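PDB 1UAI: polyguluronate lyase from Corynebacterium sp., which probably cleaves the polyguluronate blocks of alginate by beta-elimination, using a jelly-roll beta-sandwich fold. Local coordinates for residues V18-G23 with D37-A42; A59-T64 with C206-Y211; S87-S92 with T184-Y189; V98-F103 with V157-F162; D124-R129 with Y136-D141. All coordinates share one frame; numbering follows the deposited sequence.

Contact 1 (V18-G23 with D37-A42)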
# COMPACT_ATOMS: atom_id res chain seq x y z
N VAL A 18 -5.72 -8.30 -4.51
CA VAL A 18 -4.29 -8.04 -4.46
C VAL A 18 -3.67 -8.02 -5.85
O VAL A 18 -4.05 -8.80 -6.73
CB VAL A 18 -3.56 -9.10 -3.58
CG1 VAL A 18 -3.62 -10.47 -4.24
CG2 VAL A 18 -2.12 -8.67 -3.32
N THR A 19 -2.72 -7.10 -6.04
CA THR A 19 -1.98 -6.97 -7.29
C THR A 19 -0.56 -7.38 -6.91
O THR A 19 -0.03 -6.92 -5.90
CB THR A 19 -1.98 -5.53 -7.82
OG1 THR A 19 -3.33 -5.10 -8.02
CG2 THR A 19 -1.21 -5.45 -9.14
N LEU A 20 0.04 -8.24 -7.72
CA LEU A 20 1.36 -8.79 -7.45
C LEU A 20 2.48 -8.31 -8.37
O LEU A 20 2.23 -7.65 -9.38
CB LEU A 20 1.27 -10.32 -7.52
CG LEU A 20 0.18 -10.93 -6.63
CD1 LEU A 20 -0.11 -12.35 -7.09
CD2 LEU A 20 0.63 -10.90 -5.18
N PRO A 21 3.74 -8.63 -8.01
CA PRO A 21 4.91 -8.25 -8.80
C PRO A 21 5.36 -9.38 -9.73
O PRO A 21 6.49 -9.37 -10.23
CB PRO A 21 5.94 -7.92 -7.74
CG PRO A 21 5.66 -8.96 -6.71
CD PRO A 21 4.14 -9.01 -6.64
N ILE A 22 4.48 -10.35 -9.94
CA ILE A 22 4.75 -11.47 -10.82
C ILE A 22 3.64 -11.52 -11.87
O ILE A 22 2.63 -10.83 -11.74
CB ILE A 22 4.80 -12.82 -10.06
CG1 ILE A 22 3.48 -13.06 -9.31
CG2 ILE A 22 5.98 -12.83 -9.10
CD1 ILE A 22 3.42 -14.39 -8.59
N GLY A 23 3.84 -12.33 -12.90
CA GLY A 23 2.87 -12.46 -13.96
C GLY A 23 3.56 -12.44 -15.31
O GLY A 23 4.79 -12.41 -15.39
N ASP A 37 -9.15 -15.71 -0.47
CA ASP A 37 -9.29 -16.23 0.89
C ASP A 37 -8.29 -17.34 1.22
O ASP A 37 -7.93 -17.53 2.39
CB ASP A 37 -10.72 -16.73 1.12
CG ASP A 37 -10.99 -17.05 2.58
OD1 ASP A 37 -10.81 -16.16 3.43
OD2 ASP A 37 -11.38 -18.20 2.88
N THR A 38 -7.85 -18.08 0.21
CA THR A 38 -6.88 -19.14 0.44
C THR A 38 -5.72 -19.03 -0.56
O THR A 38 -5.26 -20.03 -1.10
CB THR A 38 -7.53 -20.55 0.34
OG1 THR A 38 -8.26 -20.67 -0.88
CG2 THR A 38 -8.47 -20.78 1.51
N PHE A 39 -5.26 -17.80 -0.77
CA PHE A 39 -4.17 -17.53 -1.69
C PHE A 39 -2.93 -16.99 -0.99
O PHE A 39 -3.01 -16.16 -0.08
CB PHE A 39 -4.59 -16.50 -2.74
CG PHE A 39 -3.46 -16.09 -3.66
CD1 PHE A 39 -2.99 -16.97 -4.63
CD2 PHE A 39 -2.84 -14.85 -3.51
CE1 PHE A 39 -1.91 -16.62 -5.44
CE2 PHE A 39 -1.76 -14.50 -4.32
CZ PHE A 39 -1.29 -15.39 -5.29
N ALA A 40 -1.77 -17.46 -1.44
CA ALA A 40 -0.49 -17.00 -0.92
C ALA A 40 0.56 -17.29 -1.98
O ALA A 40 0.45 -18.27 -2.72
CB ALA A 40 -0.14 -17.72 0.37
N THR A 41 1.57 -16.43 -2.07
CA THR A 41 2.66 -16.64 -3.01
C THR A 41 3.92 -16.04 -2.40
O THR A 41 4.12 -14.83 -2.39
CB THR A 41 2.36 -16.01 -4.40
OG1 THR A 41 3.45 -16.27 -5.29
CG2 THR A 41 2.13 -14.51 -4.29
N ALA A 42 4.76 -16.92 -1.86
CA ALA A 42 6.00 -16.51 -1.22
C ALA A 42 7.05 -16.10 -2.24
O ALA A 42 7.20 -16.74 -3.28
CB ALA A 42 6.54 -17.65 -0.35
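Leu20 meets Phe39 and Thr41 where the loop between strands 27-31 and 45-47 folds over the end of strand 16-20 in the jelly-roll beta-sandwich. The CB of Leu20 starts out toward the loop, and CG lies beside the backbone N (chi1 -54°), which carries the fork of the side chain on in that direction. One branch, CD1, approaches the Phe39 ring from the opposite direction and comes within 3.7 Å of CZ. The other, CD2, meets the methyl CG2 of Thr41 tip to tip at 4.0 Å. A forked leucine thus serves two partners that follow each other along the loop. Phe39 has CG anti to its own N (chi1 175°), a setting that extends the ring inward to the strand; farther along it, Val18 makes a looser contact, CG1 to Phe39 CE2 at 4.4 Å. Phe45 of strand 45-47 also packs on Val18 and Leu20, so these apolar strand residues are buried from more than one direction. Threonine suits the margin of such a cluster because it offers a methyl to Leu20 and a hydroxyl beside it. At that margin the delta methyl CD1 of Ile22 reaches Thr41 OG1 at 3.8 Å, a van der Waals contact.

Contact 2 (A59-T64 with C206-Y211)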
# COMPACT_ATOMS: atom_id res chain seq x y z
N ALA A 59 10.17 -6.57 -5.75
CA ALA A 59 11.54 -6.32 -6.16
C ALA A 59 11.60 -5.38 -7.36
O ALA A 59 10.63 -5.26 -8.11
CB ALA A 59 12.24 -7.64 -6.49
N VAL A 60 12.75 -4.74 -7.55
CA VAL A 60 12.90 -3.78 -8.64
C VAL A 60 12.71 -4.36 -10.04
O VAL A 60 12.42 -3.62 -10.98
CB VAL A 60 14.28 -3.08 -8.58
CG1 VAL A 60 14.44 -2.40 -7.22
CG2 VAL A 60 15.41 -4.08 -8.82
N ASN A 61 12.87 -5.67 -10.18
CA ASN A 61 12.70 -6.33 -11.48
C ASN A 61 11.30 -6.92 -11.60
O ASN A 61 11.03 -7.71 -12.50
CB ASN A 61 13.75 -7.43 -11.64
CG ASN A 61 13.54 -8.58 -10.68
OD1 ASN A 61 12.89 -8.43 -9.65
ND2 ASN A 61 14.11 -9.74 -10.99
N GLY A 62 10.41 -6.53 -10.69
CA GLY A 62 9.06 -7.05 -10.70
C GLY A 62 8.26 -6.67 -11.93
O GLY A 62 8.57 -5.70 -12.63
N VAL A 63 7.22 -7.45 -12.20
CA VAL A 63 6.35 -7.21 -13.34
C VAL A 63 5.56 -5.93 -13.09
O VAL A 63 5.06 -5.69 -11.99
CB VAL A 63 5.37 -8.39 -13.54
CG1 VAL A 63 4.41 -8.09 -14.68
CG2 VAL A 63 6.16 -9.66 -13.83
N THR A 64 5.47 -5.10 -14.12
CA THR A 64 4.74 -3.84 -14.03
C THR A 64 3.85 -3.71 -15.25
O THR A 64 4.08 -4.35 -16.27
CB THR A 64 5.70 -2.63 -13.99
OG1 THR A 64 6.43 -2.55 -15.22
CG2 THR A 64 6.69 -2.77 -12.84
N CYS A 206 19.67 -5.56 -10.95
CA CYS A 206 18.35 -5.88 -11.45
C CYS A 206 18.10 -7.31 -11.01
O CYS A 206 18.28 -8.26 -11.77
CB CYS A 206 18.33 -5.76 -12.97
SG CYS A 206 16.67 -5.93 -13.69
N SER A 207 17.69 -7.45 -9.75
CA SER A 207 17.49 -8.75 -9.15
C SER A 207 16.31 -8.79 -8.18
O SER A 207 15.94 -7.77 -7.60
CB SER A 207 18.77 -9.14 -8.41
OG SER A 207 18.58 -10.19 -7.49
N SER A 208 15.75 -9.98 -7.98
CA SER A 208 14.63 -10.14 -7.07
C SER A 208 15.09 -9.99 -5.62
O SER A 208 14.26 -9.93 -4.71
CB SER A 208 13.96 -11.49 -7.28
OG SER A 208 13.32 -11.56 -8.54
N SER A 209 16.40 -9.91 -5.41
CA SER A 209 16.95 -9.75 -4.06
C SER A 209 17.09 -8.27 -3.70
O SER A 209 17.51 -7.93 -2.59
CB SER A 209 18.31 -10.44 -3.95
OG SER A 209 19.26 -9.83 -4.80
N ASN A 210 16.75 -7.40 -4.65
CA ASN A 210 16.80 -5.95 -4.48
C ASN A 210 15.32 -5.57 -4.42
O ASN A 210 14.65 -5.48 -5.45
CB ASN A 210 17.47 -5.33 -5.71
CG ASN A 210 17.59 -3.83 -5.63
OD1 ASN A 210 17.13 -3.21 -4.67
ND2 ASN A 210 18.20 -3.23 -6.64
N TYR A 211 14.82 -5.32 -3.21
CA TYR A 211 13.39 -5.08 -3.06
C TYR A 211 12.92 -4.20 -1.92
O TYR A 211 13.67 -3.85 -1.00
CB TYR A 211 12.71 -6.44 -2.90
CG TYR A 211 13.16 -7.19 -1.65
CD1 TYR A 211 12.58 -6.94 -0.40
CD2 TYR A 211 14.19 -8.13 -1.71
CE1 TYR A 211 13.00 -7.61 0.75
CE2 TYR A 211 14.63 -8.80 -0.56
CZ TYR A 211 14.03 -8.54 0.66
OH TYR A 211 14.45 -9.21 1.79
O HOH W 1 10.87 -10.08 -8.85
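Ser208 OG receives an N-H from Asn61 ND2 at 3.2 Å and shares a water with the same amide. The two residues belong to facing type I turns, 59-62 and 207-210, at one end of the jelly-roll sandwich, where strand 54-59 runs out and strand 211-223 begins. The serine oxygen lies in the amide plane of Asn61, in line with the planar NH2 group, although the N-H...O angle is a moderately bent 154°. The water, 2.9 Å from Ser208 OG, donates to Asn61 OD1 at 2.7 Å; both ends of the amide are thereby tied to one hydroxyl. Asn61 CB also rests on Cys206 SG, which is joined to Cys200 in a disulfide that restrains this loop. Deeper in, Val60 N bonds to Asn210 O at 2.9 Å, the donor nearly in line with the carbonyl. Ala59 and Tyr211 form an antiparallel non-hydrogen-bonded pair; alanine's small CB suits a place where the backbones come so close. The Asn210 amide crosses Val60 at a slant, with CG anti to N (chi1 -179°). There OD1 takes the N-H of Glu108 and ND2 gives to Pro205 O and Ser203 OG, while Val60 CG2 lies 3.6 Å from Asn210 ND2.

Contact 3 (S87-S92 with T184-Y189)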
# COMPACT_ATOMS: atom_id res chain seq x y z
N SER A 87 -15.24 2.85 -4.90
CA SER A 87 -15.20 4.18 -5.50
C SER A 87 -16.05 5.08 -4.62
O SER A 87 -17.27 4.92 -4.57
CB SER A 87 -15.79 4.13 -6.92
OG SER A 87 -15.84 5.43 -7.48
N TRP A 88 -15.43 6.02 -3.93
CA TRP A 88 -16.19 6.90 -3.06
C TRP A 88 -15.85 8.38 -3.19
O TRP A 88 -14.79 8.77 -3.69
CB TRP A 88 -16.07 6.46 -1.59
CG TRP A 88 -14.71 5.97 -1.19
CD1 TRP A 88 -14.25 4.69 -1.22
CD2 TRP A 88 -13.62 6.77 -0.70
NE1 TRP A 88 -12.95 4.63 -0.78
CE2 TRP A 88 -12.54 5.90 -0.45
CE3 TRP A 88 -13.46 8.14 -0.44
CZ2 TRP A 88 -11.31 6.35 0.03
CZ3 TRP A 88 -12.23 8.59 0.05
CH2 TRP A 88 -11.17 7.69 0.27
N SER A 89 -16.79 9.19 -2.73
CA SER A 89 -16.70 10.64 -2.77
C SER A 89 -15.90 11.25 -1.63
O SER A 89 -15.87 10.72 -0.53
CB SER A 89 -18.12 11.22 -2.75
OG SER A 89 -18.11 12.62 -2.53
N ALA A 90 -15.27 12.39 -1.90
CA ALA A 90 -14.50 13.09 -0.89
C ALA A 90 -15.35 14.20 -0.27
O ALA A 90 -14.98 14.78 0.75
CB ALA A 90 -13.23 13.67 -1.50
N THR A 91 -16.49 14.50 -0.90
CA THR A 91 -17.38 15.56 -0.43
C THR A 91 -18.70 15.07 0.18
O THR A 91 -19.51 15.86 0.64
CB THR A 91 -17.73 16.53 -1.58
OG1 THR A 91 -18.32 15.80 -2.66
CG2 THR A 91 -16.48 17.23 -2.08
N SER A 92 -18.90 13.75 0.16
CA SER A 92 -20.09 13.15 0.73
C SER A 92 -19.66 11.95 1.55
O SER A 92 -18.90 11.12 1.05
CB SER A 92 -21.04 12.68 -0.39
OG SER A 92 -22.06 11.82 0.10
N THR A 184 -11.56 17.31 -3.54
CA THR A 184 -13.00 17.26 -3.79
C THR A 184 -13.46 16.29 -4.87
O THR A 184 -14.66 16.17 -5.12
CB THR A 184 -13.53 18.66 -4.14
OG1 THR A 184 -12.86 19.14 -5.31
CG2 THR A 184 -13.29 19.62 -2.99
N SER A 185 -12.53 15.61 -5.53
CA SER A 185 -12.92 14.68 -6.58
C SER A 185 -13.48 13.40 -5.98
O SER A 185 -13.22 13.08 -4.82
CB SER A 185 -11.71 14.35 -7.47
OG SER A 185 -10.73 13.63 -6.75
N SER A 186 -14.25 12.67 -6.78
CA SER A 186 -14.82 11.40 -6.35
C SER A 186 -13.98 10.30 -6.99
O SER A 186 -12.90 10.57 -7.51
CB SER A 186 -16.28 11.29 -6.80
OG SER A 186 -17.09 12.26 -6.14
N GLY A 187 -14.47 9.07 -6.94
CA GLY A 187 -13.74 7.96 -7.52
C GLY A 187 -12.51 7.55 -6.71
O GLY A 187 -11.56 6.98 -7.25
N ASN A 188 -12.53 7.85 -5.42
CA ASN A 188 -11.41 7.52 -4.54
C ASN A 188 -11.49 6.10 -4.01
O ASN A 188 -12.57 5.51 -3.94
CB ASN A 188 -11.39 8.47 -3.34
CG ASN A 188 -11.27 9.91 -3.74
OD1 ASN A 188 -10.21 10.36 -4.18
ND2 ASN A 188 -12.36 10.66 -3.61
N TYR A 189 -10.33 5.56 -3.64
CA TYR A 189 -10.24 4.22 -3.07
C TYR A 189 -8.92 4.09 -2.32
O TYR A 189 -7.96 4.82 -2.59
CB TYR A 189 -10.40 3.14 -4.14
CG TYR A 189 -9.35 3.12 -5.23
CD1 TYR A 189 -8.20 2.35 -5.10
CD2 TYR A 189 -9.54 3.83 -6.41
CE1 TYR A 189 -7.25 2.30 -6.12
CE2 TYR A 189 -8.60 3.78 -7.44
CZ TYR A 189 -7.46 3.01 -7.29
OH TYR A 189 -6.53 2.94 -8.30
O HOH W 2 -17.02 7.90 -6.36
O HOH W 3 -16.32 14.15 -4.12
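Gly187 and Asn188 both stand opposite Trp88, a G1 beta bulge built on the single antiparallel bridge between Trp88 and Asn188. The first bulge position needs a positive phi, here 73°, which glycine adopts with least strain. Asn188 then pairs with Trp88 in both directions: Trp88 N gives to Asn188 O at 2.9 Å, and Asn188 N returns a bond to Trp88 O at 3.0 Å, each donor lying in the plane of the accepting carbonyl, on a lone pair. Trp88 O is gripped a second time by Asn188 ND2 at 3.1 Å, tilted from the carbonyl plane. The same amide nitrogen reaches Ser185 O at 2.8 Å, while OD1 accepts from His183, so the whole amide is held in place; asparagine fits because it can donate and accept from one short stem. Trp88 has its CG between the backbone N and carbonyl carbon (chi1 39°), which folds the indole back across the pair. Asn188 CB sits over the six-membered ring, 3.5 Å from its centroid in a CH-pi contact, and Asn188 O lies above the same face nearer the five-membered ring. Farther along, one water binds Ala90 N, Thr91 OG1, Thr184 O and Ser186 OG, bridging the two loops beyond the bulge. The bulge joins the loop between strands 84-85 and 95-105 to the loop between 176-182 and 189-192; Trp88 NE1 binds Glu77 of strand 72-79, its ring stacks with His95, and both Trp88 and Ala90 rest on Val164 of strand 158-165.

Contact 4 (V98-F103 with V157-F162)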
# COMPACT_ATOMS: atom_id res chain seq x y z
N VAL A 98 -7.68 2.79 8.67
CA VAL A 98 -6.74 2.73 9.78
C VAL A 98 -5.88 1.51 9.48
O VAL A 98 -6.40 0.43 9.19
CB VAL A 98 -7.43 2.51 11.14
CG1 VAL A 98 -6.37 2.36 12.23
CG2 VAL A 98 -8.34 3.68 11.44
N PHE A 99 -4.57 1.68 9.55
CA PHE A 99 -3.68 0.57 9.28
C PHE A 99 -2.46 0.63 10.18
O PHE A 99 -2.09 1.69 10.67
CB PHE A 99 -3.25 0.57 7.81
CG PHE A 99 -2.41 1.77 7.42
CD1 PHE A 99 -1.02 1.73 7.53
CD2 PHE A 99 -3.02 2.94 6.97
CE1 PHE A 99 -0.25 2.84 7.19
CE2 PHE A 99 -2.25 4.05 6.63
CZ PHE A 99 -0.87 4.00 6.74
N ARG A 100 -1.87 -0.54 10.42
CA ARG A 100 -0.65 -0.62 11.21
C ARG A 100 0.31 -1.39 10.34
O ARG A 100 0.01 -2.50 9.90
CB ARG A 100 -0.88 -1.37 12.52
CG ARG A 100 -1.68 -0.57 13.53
CD ARG A 100 -1.84 -1.31 14.84
NE ARG A 100 -2.80 -0.62 15.70
CZ ARG A 100 -3.24 -1.10 16.86
NH1 ARG A 100 -2.80 -2.27 17.31
NH2 ARG A 100 -4.12 -0.40 17.57
N GLU A 101 1.46 -0.79 10.06
CA GLU A 101 2.44 -1.44 9.21
C GLU A 101 3.84 -1.03 9.57
O GLU A 101 4.06 -0.12 10.38
CB GLU A 101 2.18 -1.09 7.74
CG GLU A 101 2.44 0.37 7.39
CD GLU A 101 2.18 0.69 5.92
OE1 GLU A 101 1.41 -0.06 5.27
OE2 GLU A 101 2.73 1.69 5.41
N ALA A 102 4.80 -1.72 8.97
CA ALA A 102 6.20 -1.42 9.16
C ALA A 102 6.88 -1.61 7.82
O ALA A 102 6.54 -2.53 7.06
CB ALA A 102 6.82 -2.35 10.20
N PHE A 103 7.82 -0.73 7.50
CA PHE A 103 8.60 -0.85 6.27
C PHE A 103 9.77 -1.73 6.72
O PHE A 103 10.45 -1.39 7.70
CB PHE A 103 9.10 0.52 5.80
CG PHE A 103 8.01 1.45 5.33
CD1 PHE A 103 7.54 1.40 4.02
CD2 PHE A 103 7.45 2.38 6.20
CE1 PHE A 103 6.54 2.27 3.58
CE2 PHE A 103 6.45 3.25 5.78
CZ PHE A 103 5.99 3.19 4.46
N VAL A 157 6.75 -0.61 13.77
CA VAL A 157 5.34 -0.58 13.44
C VAL A 157 4.74 0.76 13.86
O VAL A 157 5.00 1.25 14.96
CB VAL A 157 4.57 -1.71 14.16
CG1 VAL A 157 3.08 -1.62 13.84
CG2 VAL A 157 5.12 -3.06 13.74
N PHE A 158 3.97 1.36 12.96
CA PHE A 158 3.30 2.62 13.25
C PHE A 158 1.86 2.48 12.80
O PHE A 158 1.52 1.58 12.03
CB PHE A 158 3.98 3.79 12.53
CG PHE A 158 3.84 3.75 11.03
CD1 PHE A 158 2.76 4.37 10.39
CD2 PHE A 158 4.78 3.09 10.25
CE1 PHE A 158 2.63 4.33 9.00
CE2 PHE A 158 4.66 3.04 8.87
CZ PHE A 158 3.58 3.66 8.24
N GLU A 159 1.01 3.36 13.31
CA GLU A 159 -0.39 3.35 12.95
C GLU A 159 -0.69 4.58 12.10
O GLU A 159 -0.48 5.71 12.53
CB GLU A 159 -1.28 3.35 14.20
CG GLU A 159 -2.77 3.26 13.91
CD GLU A 159 -3.59 3.03 15.16
OE1 GLU A 159 -3.44 1.96 15.78
OE2 GLU A 159 -4.38 3.92 15.53
N GLY A 160 -1.16 4.34 10.88
CA GLY A 160 -1.50 5.44 10.00
C GLY A 160 -3.00 5.48 9.84
O GLY A 160 -3.69 4.47 10.01
N LYS A 161 -3.53 6.66 9.55
CA LYS A 161 -4.96 6.80 9.35
C LYS A 161 -5.29 7.91 8.37
O LYS A 161 -4.70 8.99 8.41
CB LYS A 161 -5.68 7.08 10.68
CG LYS A 161 -7.20 7.20 10.52
CD LYS A 161 -7.93 7.29 11.86
CE LYS A 161 -7.63 8.58 12.60
NZ LYS A 161 -8.45 8.69 13.84
N PHE A 162 -6.23 7.61 7.48
CA PHE A 162 -6.74 8.58 6.51
C PHE A 162 -8.21 8.76 6.88
O PHE A 162 -8.92 7.78 7.08
CB PHE A 162 -6.74 8.03 5.08
CG PHE A 162 -5.40 7.90 4.44
CD1 PHE A 162 -4.64 9.02 4.11
CD2 PHE A 162 -4.93 6.64 4.07
CE1 PHE A 162 -3.44 8.88 3.40
CE2 PHE A 162 -3.74 6.50 3.37
CZ PHE A 162 -2.99 7.62 3.03
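The Phe99 ring carries Gly160 on one face: the CA lies 3.9 Å from the ring centroid in a CH-pi contact, with Gly160 O over the same face. Phe99 CG is placed between the backbone N and carbonyl carbon (chi1 65°), which turns the ring across to the neighbouring strand, and it takes up the space a side chain of residue 160 would use; glycine suits that place. Phe158 meets Phe99 obliquely, with the two CE1 atoms 3.7 Å apart and the planes at 80°. At the edge of the Phe158 ring comes Phe103, the two CE2 atoms 3.6 Å apart, rim to rim. Glu101 runs side by side with Phe158, its CG 3.6 Å from the ring's CZ. The other face carries Val98 together with charged residues: Arg100 NE gives to Glu159 OE1 at 2.7 Å in a salt bridge that uses the anti lone pair, guanidinium and carboxylate nearly coplanar at 5°. NH2 adds a weak bond to the same oxygen. Lys218 NZ lies close to Arg100 NH2, a crowding of like charge that the glutamate probably eases. Backbone bonds pair Phe99 with Gly160 and Glu101 with Phe158 in both directions, Gly160 N to Phe99 O being 2.8 Å. Two adjacent strands of a seven-stranded antiparallel sheet thus present an aromatic cluster to Ala116 and Phe128 of the opposing sheet, the two-sided pattern characteristic of a jelly-roll beta-sandwich.

Contact 5 (D124-R129 with Y136-D141)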
# COMPACT_ATOMS: atom_id res chain seq x y z
N ASP A 124 -2.50 8.86 -7.85
CA ASP A 124 -2.41 8.84 -6.40
C ASP A 124 -2.74 10.23 -5.86
O ASP A 124 -2.36 11.24 -6.45
CB ASP A 124 -1.02 8.39 -5.94
CG ASP A 124 0.09 9.27 -6.47
OD1 ASP A 124 0.10 9.56 -7.68
OD2 ASP A 124 0.98 9.65 -5.67
N VAL A 125 -3.47 10.27 -4.75
CA VAL A 125 -3.88 11.53 -4.14
C VAL A 125 -2.94 11.91 -3.00
O VAL A 125 -2.45 13.03 -2.93
CB VAL A 125 -5.34 11.42 -3.63
CG1 VAL A 125 -5.78 12.73 -3.00
CG2 VAL A 125 -6.26 11.05 -4.79
N THR A 126 -2.71 10.96 -2.10
CA THR A 126 -1.81 11.15 -0.97
C THR A 126 -1.41 9.76 -0.50
O THR A 126 -2.25 8.86 -0.43
CB THR A 126 -2.48 11.94 0.18
OG1 THR A 126 -1.60 11.97 1.31
CG2 THR A 126 -3.81 11.32 0.58
N VAL A 127 -0.13 9.58 -0.21
CA VAL A 127 0.37 8.28 0.22
C VAL A 127 1.42 8.40 1.32
O VAL A 127 1.96 9.49 1.56
CB VAL A 127 1.03 7.51 -0.98
CG1 VAL A 127 0.22 7.70 -2.25
CG2 VAL A 127 2.46 7.98 -1.19
N PHE A 128 1.68 7.29 2.00
CA PHE A 128 2.71 7.21 3.03
C PHE A 128 3.91 6.70 2.24
O PHE A 128 3.91 5.57 1.74
CB PHE A 128 2.33 6.21 4.12
CG PHE A 128 1.39 6.77 5.17
CD1 PHE A 128 1.85 7.01 6.46
CD2 PHE A 128 0.06 7.03 4.87
CE1 PHE A 128 0.99 7.51 7.44
CE2 PHE A 128 -0.80 7.54 5.84
CZ PHE A 128 -0.33 7.78 7.13
N ARG A 129 4.93 7.54 2.14
CA ARG A 129 6.12 7.24 1.35
C ARG A 129 7.41 7.33 2.15
O ARG A 129 7.73 8.37 2.73
CB ARG A 129 6.18 8.23 0.18
CG ARG A 129 7.39 8.09 -0.74
CD ARG A 129 7.44 9.22 -1.76
NE ARG A 129 8.57 9.06 -2.67
CZ ARG A 129 8.47 8.60 -3.92
NH1 ARG A 129 7.29 8.26 -4.42
NH2 ARG A 129 9.57 8.45 -4.65
N TYR A 136 7.30 10.36 4.59
CA TYR A 136 6.51 11.50 4.17
C TYR A 136 5.06 11.15 3.89
O TYR A 136 4.72 9.99 3.62
CB TYR A 136 7.03 12.06 2.84
CG TYR A 136 8.46 12.50 2.83
CD1 TYR A 136 8.80 13.82 3.11
CD2 TYR A 136 9.48 11.60 2.52
CE1 TYR A 136 10.13 14.24 3.07
CE2 TYR A 136 10.81 12.01 2.48
CZ TYR A 136 11.12 13.33 2.75
OH TYR A 136 12.44 13.74 2.69
N ILE A 137 4.22 12.18 3.95
CA ILE A 137 2.83 12.07 3.55
C ILE A 137 2.89 12.95 2.30
O ILE A 137 3.28 14.12 2.37
CB ILE A 137 1.83 12.69 4.54
CG1 ILE A 137 1.89 11.96 5.88
CG2 ILE A 137 0.42 12.64 3.95
CD1 ILE A 137 1.69 10.48 5.79
N THR A 138 2.55 12.37 1.16
CA THR A 138 2.62 13.09 -0.10
C THR A 138 1.32 13.81 -0.43
O THR A 138 0.31 13.64 0.25
CB THR A 138 2.92 12.13 -1.25
OG1 THR A 138 1.79 11.27 -1.44
CG2 THR A 138 4.15 11.28 -0.93
N LYS A 139 1.37 14.62 -1.48
CA LYS A 139 0.20 15.34 -1.97
C LYS A 139 0.38 15.40 -3.48
O LYS A 139 1.20 16.16 -3.98
CB LYS A 139 0.12 16.76 -1.41
CG LYS A 139 -1.11 17.52 -1.91
CD LYS A 139 -1.15 18.95 -1.40
CE LYS A 139 -2.36 19.70 -1.94
NZ LYS A 139 -2.36 19.77 -3.43
N GLY A 140 -0.37 14.57 -4.19
CA GLY A 140 -0.24 14.54 -5.64
C GLY A 140 1.20 14.21 -6.01
O GLY A 140 1.79 13.28 -5.46
N ASP A 141 1.77 14.99 -6.93
CA ASP A 141 3.13 14.76 -7.38
C ASP A 141 4.21 15.23 -6.41
O ASP A 141 5.39 15.03 -6.65
CB ASP A 141 3.37 15.42 -8.74
CG ASP A 141 2.45 14.89 -9.82
OD1 ASP A 141 2.29 13.66 -9.90
OD2 ASP A 141 1.89 15.71 -10.58
O HOH W 4 0.66 11.35 -3.81
O HOH W 5 2.23 11.01 -8.81
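Ile137 reaches Phe128 through two successive bends: CG1 lies beside the backbone N (chi1 -63°), and a second turn (chi2 -54°) swings CD1 over the centre of the Phe128 ring, 3.4 Å from its centroid. The two side chains stand side by side on a non-hydrogen-bonded pair, and isoleucine suits the flat ring because its longer CG1 arm ends in a methyl that can settle on the face, while CG2 lies beside Thr126 OG1. Thr138 is set differently: its OG1 takes the place between N and carbonyl carbon (chi1 68°), which turns the hydroxyl back to the other strand to accept from Val127 N at 2.8 Å. Across the pair, Thr126 OG1 gives to Thr138 O at 2.7 Å. Threonine hydroxyls thus replace backbone groups as partners on both strands, next to the classic bulge where Val125 and Thr126 together face Ile118. Regular bonding persists alongside: Thr138 N gives to Val127 O at 3.0 Å, and Arg129 and Tyr136 exchange bonds in both directions. The Thr138 hydroxyl also donates to a water at 2.6 Å, which in turn gives to Asp124 OD2 and to Gly140 O. Gly140 has the positive phi with which the chain leaves the strand, yet its N still holds Val125 O at 2.9 Å. On the face away from Phe128, Arg129 CB touches Thr138 CG2 at 3.8 Å before the side chain continues to its salt bridge with Glu131. Strands 124-131 and 134-139 form a beta hairpin within the larger antiparallel sheet of the sandwich, Phe128 and Ile137 turned to Val171 of the facing sheet.

Contact 1 precedes all the others along the chain; contact 2 then joins residues 59-64 to 206-211 and encloses contact 3, which encloses contact 4, which encloses contact 5. Contacts 1 and 5 reach the larger sheet from opposite sides of the molecule, their centres about 25 Å apart. Contact 4 lies in the seven-stranded sheet, and its Phe99 and Phe162 meet Phe128 of contact 5 edge-to-face, joining the two layers. Contacts 2 and 3, about 33 Å apart between centres, tie loops at opposite ends; a probable hydrogen bond from Val63 N to Pro21 O links contact 1 to contact 2. As in related alginate lyases, the larger sheet probably forms the substrate groove.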